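TRNA (guanine(26)-N(2))-dimethyltransferase (Pyrococcus horikoshii, PDB 2DUL) probably dimethylates the N2 amino group of guanine 26 in a number of tRNAs, using S-adenosyl-L-methionine as methyl donor. Local coordinates at residues I50-R61 with Y131-P139. Residues are numbered along the deposited sequence; the frame is centred on the assembly and turned at random.
Sequences IVLDALSATGIR and YFHFIDLDP
Arg61 reaches back from the first turn of its helix to two acidic residues near the end of strand 134-137. Its chain bends about the CG-CD bond (chi3 -61°), sending NH2 to Asp136 OD1 at 2.9 Å, a salt bridge whose weak hydrogen bond is bent to 127° at the hydrogen, and NH1 to Asp138 OD2 at 3.0 Å, while Asp138 CB lies over one guanidinium face. The Arg61 guanidinium and Asp136 carboxylate planes stand 72° apart; Asp136 OD2 has a second partner in Arg228. A leucine replacing Arg61 would probably leave both carboxylates without this shared cation and Asp138 freer to turn. Beside this network the strands run parallel: Leu52 N donates to Phe134 O, and Leu52 O receives Asp136 N nearly straight. Where they separate, one water bridges Leu55 N, Asp136 O and Asp138 N. On the opposite face of the sheet, that of Leu52 and Ile135, Leu52 CB sits 3.7 Å from the Phe132 ring centroid, a CH-pi contact; Tyr131 CD1 covers the ring's other face, a slot suiting a flat ring. Strand 50-53 also pairs with strand 73-78. Parallel strands followed by loop and helix characterise the Rossmann-like class I methyltransferase fold, and Arg61 is a predicted S-adenosyl-L-methionine ligand.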
loop_
_atom_site.group_PDB
_atom_site.type_symbol
_atom_site.label_atom_id
_atom_site.label_comp_id
_atom_site.label_asym_id
_atom_site.label_seq_id
_atom_site.Cartn_x
_atom_site.Cartn_y
_atom_site.Cartn_z
ATOM N N ILE A 50 -12.701 5.082 14.229
ATOM C CA ILE A 50 -12.930 3.650 14.408
ATOM C C ILE A 50 -12.074 2.884 13.401
ATOM O O ILE A 50 -12.271 3.000 12.192
ATOM C CB ILE A 50 -14.413 3.313 14.184
ATOM C CG1 ILE A 50 -15.287 4.266 15.003
ATOM C CG2 ILE A 50 -14.695 1.876 14.591
ATOM C CD1 ILE A 50 -16.777 4.105 14.747
ATOM N N VAL A 51 -11.135 2.087 13.898
ATOM C CA VAL A 51 -10.238 1.362 13.007
ATOM C C VAL A 51 -10.187 -0.139 13.254
ATOM O O VAL A 51 -10.484 -0.614 14.348
ATOM C CB VAL A 51 -8.820 1.938 13.115
ATOM C CG1 VAL A 51 -8.860 3.449 12.871
ATOM C CG2 VAL A 51 -8.236 1.644 14.495
ATOM N N LEU A 52 -9.802 -0.877 12.219
ATOM C CA LEU A 52 -9.710 -2.325 12.296
ATOM C C LEU A 52 -8.364 -2.886 11.834
ATOM O O LEU A 52 -7.865 -2.539 10.758
ATOM C CB LEU A 52 -10.819 -2.967 11.446
ATOM C CG LEU A 52 -10.687 -4.477 11.205
ATOM C CD1 LEU A 52 -10.887 -5.224 12.521
ATOM C CD2 LEU A 52 -11.713 -4.937 10.170
ATOM N N ASP A 53 -7.787 -3.747 12.668
ATOM C CA ASP A 53 -6.545 -4.456 12.361
ATOM C C ASP A 53 -7.141 -5.839 12.054
ATOM O O ASP A 53 -7.333 -6.658 12.952
ATOM C CB ASP A 53 -5.638 -4.492 13.600
ATOM C CG ASP A 53 -4.397 -5.352 13.403
ATOM O OD1 ASP A 53 -4.151 -5.807 12.267
ATOM O OD2 ASP A 53 -3.662 -5.566 14.391
ATOM N N ALA A 54 -7.466 -6.061 10.780
ATOM C CA ALA A 54 -8.134 -7.282 10.306
ATOM C C ALA A 54 -7.505 -8.648 10.559
ATOM O O ALA A 54 -8.216 -9.609 10.859
ATOM C CB ALA A 54 -8.457 -7.140 8.809
ATOM N N LEU A 55 -6.188 -8.740 10.413
ATOM C CA LEU A 55 -5.450 -9.986 10.622
ATOM C C LEU A 55 -4.299 -9.588 11.541
ATOM O O LEU A 55 -3.187 -9.328 11.091
ATOM C CB LEU A 55 -4.938 -10.496 9.272
ATOM C CG LEU A 55 -6.087 -10.780 8.291
ATOM C CD1 LEU A 55 -5.745 -10.260 6.905
ATOM C CD2 LEU A 55 -6.376 -12.272 8.265
ATOM N N SER A 56 -4.599 -9.545 12.838
ATOM C CA SER A 56 -3.670 -9.092 13.869
ATOM C C SER A 56 -2.498 -9.942 14.345
ATOM O O SER A 56 -1.488 -9.387 14.775
ATOM C CB SER A 56 -4.468 -8.675 15.108
ATOM O OG SER A 56 -5.523 -7.802 14.755
ATOM N N ALA A 57 -2.631 -11.263 14.313
ATOM C CA ALA A 57 -1.550 -12.139 14.785
ATOM C C ALA A 57 -1.233 -11.833 16.254
ATOM O O ALA A 57 -1.997 -12.208 17.149
ATOM C CB ALA A 57 -0.304 -11.953 13.921
ATOM N N THR A 58 -0.120 -11.148 16.510
ATOM C CA THR A 58 0.257 -10.815 17.888
ATOM C C THR A 58 -0.537 -9.620 18.409
ATOM O O THR A 58 -0.610 -9.396 19.620
ATOM C CB THR A 58 1.752 -10.457 18.008
ATOM O OG1 THR A 58 2.007 -9.238 17.299
ATOM C CG2 THR A 58 2.622 -11.570 17.430
ATOM N N GLY A 59 -1.118 -8.854 17.486
ATOM C CA GLY A 59 -1.892 -7.679 17.853
ATOM C C GLY A 59 -1.082 -6.393 17.800
ATOM O O GLY A 59 -1.593 -5.313 18.098
ATOM N N ILE A 60 0.181 -6.500 17.399
ATOM C CA ILE A 60 1.066 -5.339 17.337
ATOM C C ILE A 60 0.524 -4.135 16.570
ATOM O O ILE A 60 0.658 -2.999 17.027
ATOM C CB ILE A 60 2.457 -5.719 16.750
ATOM C CG1 ILE A 60 3.367 -4.487 16.720
ATOM C CG2 ILE A 60 2.305 -6.287 15.346
ATOM C CD1 ILE A 60 3.659 -3.899 18.091
ATOM N N ARG A 61 -0.090 -4.370 15.414
ATOM C CA ARG A 61 -0.607 -3.259 14.615
ATOM C C ARG A 61 -1.689 -2.482 15.359
ATOM O O ARG A 61 -1.580 -1.268 15.518
ATOM C CB ARG A 61 -1.151 -3.768 13.274
ATOM C CG ARG A 61 -1.459 -2.674 12.261
ATOM C CD ARG A 61 -1.917 -3.269 10.932
ATOM N NE ARG A 61 -0.894 -4.118 10.328
ATOM C CZ ARG A 61 0.027 -3.698 9.465
ATOM N NH1 ARG A 61 0.914 -4.557 8.986
ATOM N NH2 ARG A 61 0.053 -2.432 9.061
ATOM N N TYR A 131 -18.966 0.404 8.889
ATOM C CA TYR A 131 -18.664 0.748 10.271
ATOM C C TYR A 131 -17.312 1.394 10.554
ATOM O O TYR A 131 -17.221 2.300 11.380
ATOM C CB TYR A 131 -18.806 -0.523 11.113
ATOM C CG TYR A 131 -18.662 -0.323 12.603
ATOM C CD1 TYR A 131 -17.475 -0.654 13.264
ATOM C CD2 TYR A 131 -19.719 0.183 13.358
ATOM C CE1 TYR A 131 -17.349 -0.485 14.647
ATOM C CE2 TYR A 131 -19.606 0.354 14.734
ATOM C CZ TYR A 131 -18.419 0.019 15.373
ATOM O OH TYR A 131 -18.306 0.187 16.732
ATOM N N PHE A 132 -16.263 0.933 9.879
ATOM C CA PHE A 132 -14.927 1.465 10.128
ATOM C C PHE A 132 -14.484 2.652 9.288
ATOM O O PHE A 132 -14.742 2.710 8.088
ATOM C CB PHE A 132 -13.880 0.351 9.974
ATOM C CG PHE A 132 -14.096 -0.816 10.892
ATOM C CD1 PHE A 132 -14.755 -1.956 10.444
ATOM C CD2 PHE A 132 -13.668 -0.760 12.214
ATOM C CE1 PHE A 132 -14.992 -3.028 11.304
ATOM C CE2 PHE A 132 -13.898 -1.824 13.086
ATOM C CZ PHE A 132 -14.562 -2.960 12.630
ATOM N N HIS A 133 -13.795 3.592 9.934
ATOM C CA HIS A 133 -13.258 4.765 9.255
ATOM C C HIS A 133 -11.969 4.338 8.555
ATOM O O HIS A 133 -11.535 4.959 7.589
ATOM C CB HIS A 133 -12.956 5.877 10.266
ATOM C CG HIS A 133 -14.178 6.452 10.911
ATOM N ND1 HIS A 133 -15.126 7.162 10.205
ATOM C CD2 HIS A 133 -14.620 6.403 12.190
ATOM C CE1 HIS A 133 -16.100 7.525 11.020
ATOM N NE2 HIS A 133 -15.817 7.077 12.231
ATOM N N PHE A 134 -11.352 3.275 9.062
ATOM C CA PHE A 134 -10.123 2.763 8.469
ATOM C C PHE A 134 -9.987 1.274 8.729
ATOM O O PHE A 134 -10.220 0.802 9.840
ATOM C CB PHE A 134 -8.888 3.484 9.030
ATOM C CG PHE A 134 -7.569 2.864 8.604
ATOM C CD1 PHE A 134 -7.189 2.840 7.262
ATOM C CD2 PHE A 134 -6.720 2.287 9.544
ATOM C CE1 PHE A 134 -5.979 2.244 6.864
ATOM C CE2 PHE A 134 -5.509 1.689 9.156
ATOM C CZ PHE A 134 -5.140 1.668 7.814
ATOM N N ILE A 135 -9.627 0.538 7.685
ATOM C CA ILE A 135 -9.414 -0.898 7.797
ATOM C C ILE A 135 -8.040 -1.170 7.206
ATOM O O ILE A 135 -7.724 -0.687 6.120
ATOM C CB ILE A 135 -10.470 -1.718 7.001
ATOM C CG1 ILE A 135 -11.850 -1.582 7.647
ATOM C CG2 ILE A 135 -10.057 -3.195 6.959
ATOM C CD1 ILE A 135 -12.954 -2.353 6.917
ATOM N N ASP A 136 -7.218 -1.920 7.928
ATOM C CA ASP A 136 -5.890 -2.268 7.440
ATOM C C ASP A 136 -5.862 -3.776 7.191
ATOM O O ASP A 136 -5.996 -4.572 8.116
ATOM C CB ASP A 136 -4.818 -1.866 8.459
ATOM C CG ASP A 136 -3.419 -1.820 7.851
ATOM O OD1 ASP A 136 -2.512 -1.232 8.480
ATOM O OD2 ASP A 136 -3.228 -2.365 6.742
ATOM N N LEU A 137 -5.723 -4.148 5.924
ATOM C CA LEU A 137 -5.674 -5.544 5.506
ATOM C C LEU A 137 -4.231 -5.928 5.253
ATOM O O LEU A 137 -3.641 -5.503 4.256
ATOM C CB LEU A 137 -6.462 -5.748 4.210
ATOM C CG LEU A 137 -7.978 -5.593 4.215
ATOM C CD1 LEU A 137 -8.517 -5.958 2.826
ATOM C CD2 LEU A 137 -8.581 -6.510 5.282
ATOM N N ASP A 138 -3.673 -6.738 6.144
ATOM C CA ASP A 138 -2.284 -7.174 6.028
ATOM C C ASP A 138 -2.203 -8.682 6.242
ATOM O O ASP A 138 -1.795 -9.141 7.307
ATOM C CB ASP A 138 -1.438 -6.456 7.082
ATOM C CG ASP A 138 0.049 -6.668 6.882
ATOM O OD1 ASP A 138 0.573 -6.230 5.836
ATOM O OD2 ASP A 138 0.692 -7.273 7.770
ATOM N N PRO A 139 -2.589 -9.472 5.228
ATOM C CA PRO A 139 -2.568 -10.936 5.301
ATOM C C PRO A 139 -1.251 -11.574 4.867
ATOM O O PRO A 139 -0.319 -10.886 4.452
ATOM C CB PRO A 139 -3.701 -11.324 4.371
ATOM C CG PRO A 139 -3.506 -10.346 3.253
ATOM C CD PRO A 139 -3.268 -9.030 3.995
HETATM O O HOH W 1 -4.525 -6.812 8.854
HETATM O O HOH W 2 -0.463 -8.472 10.233
#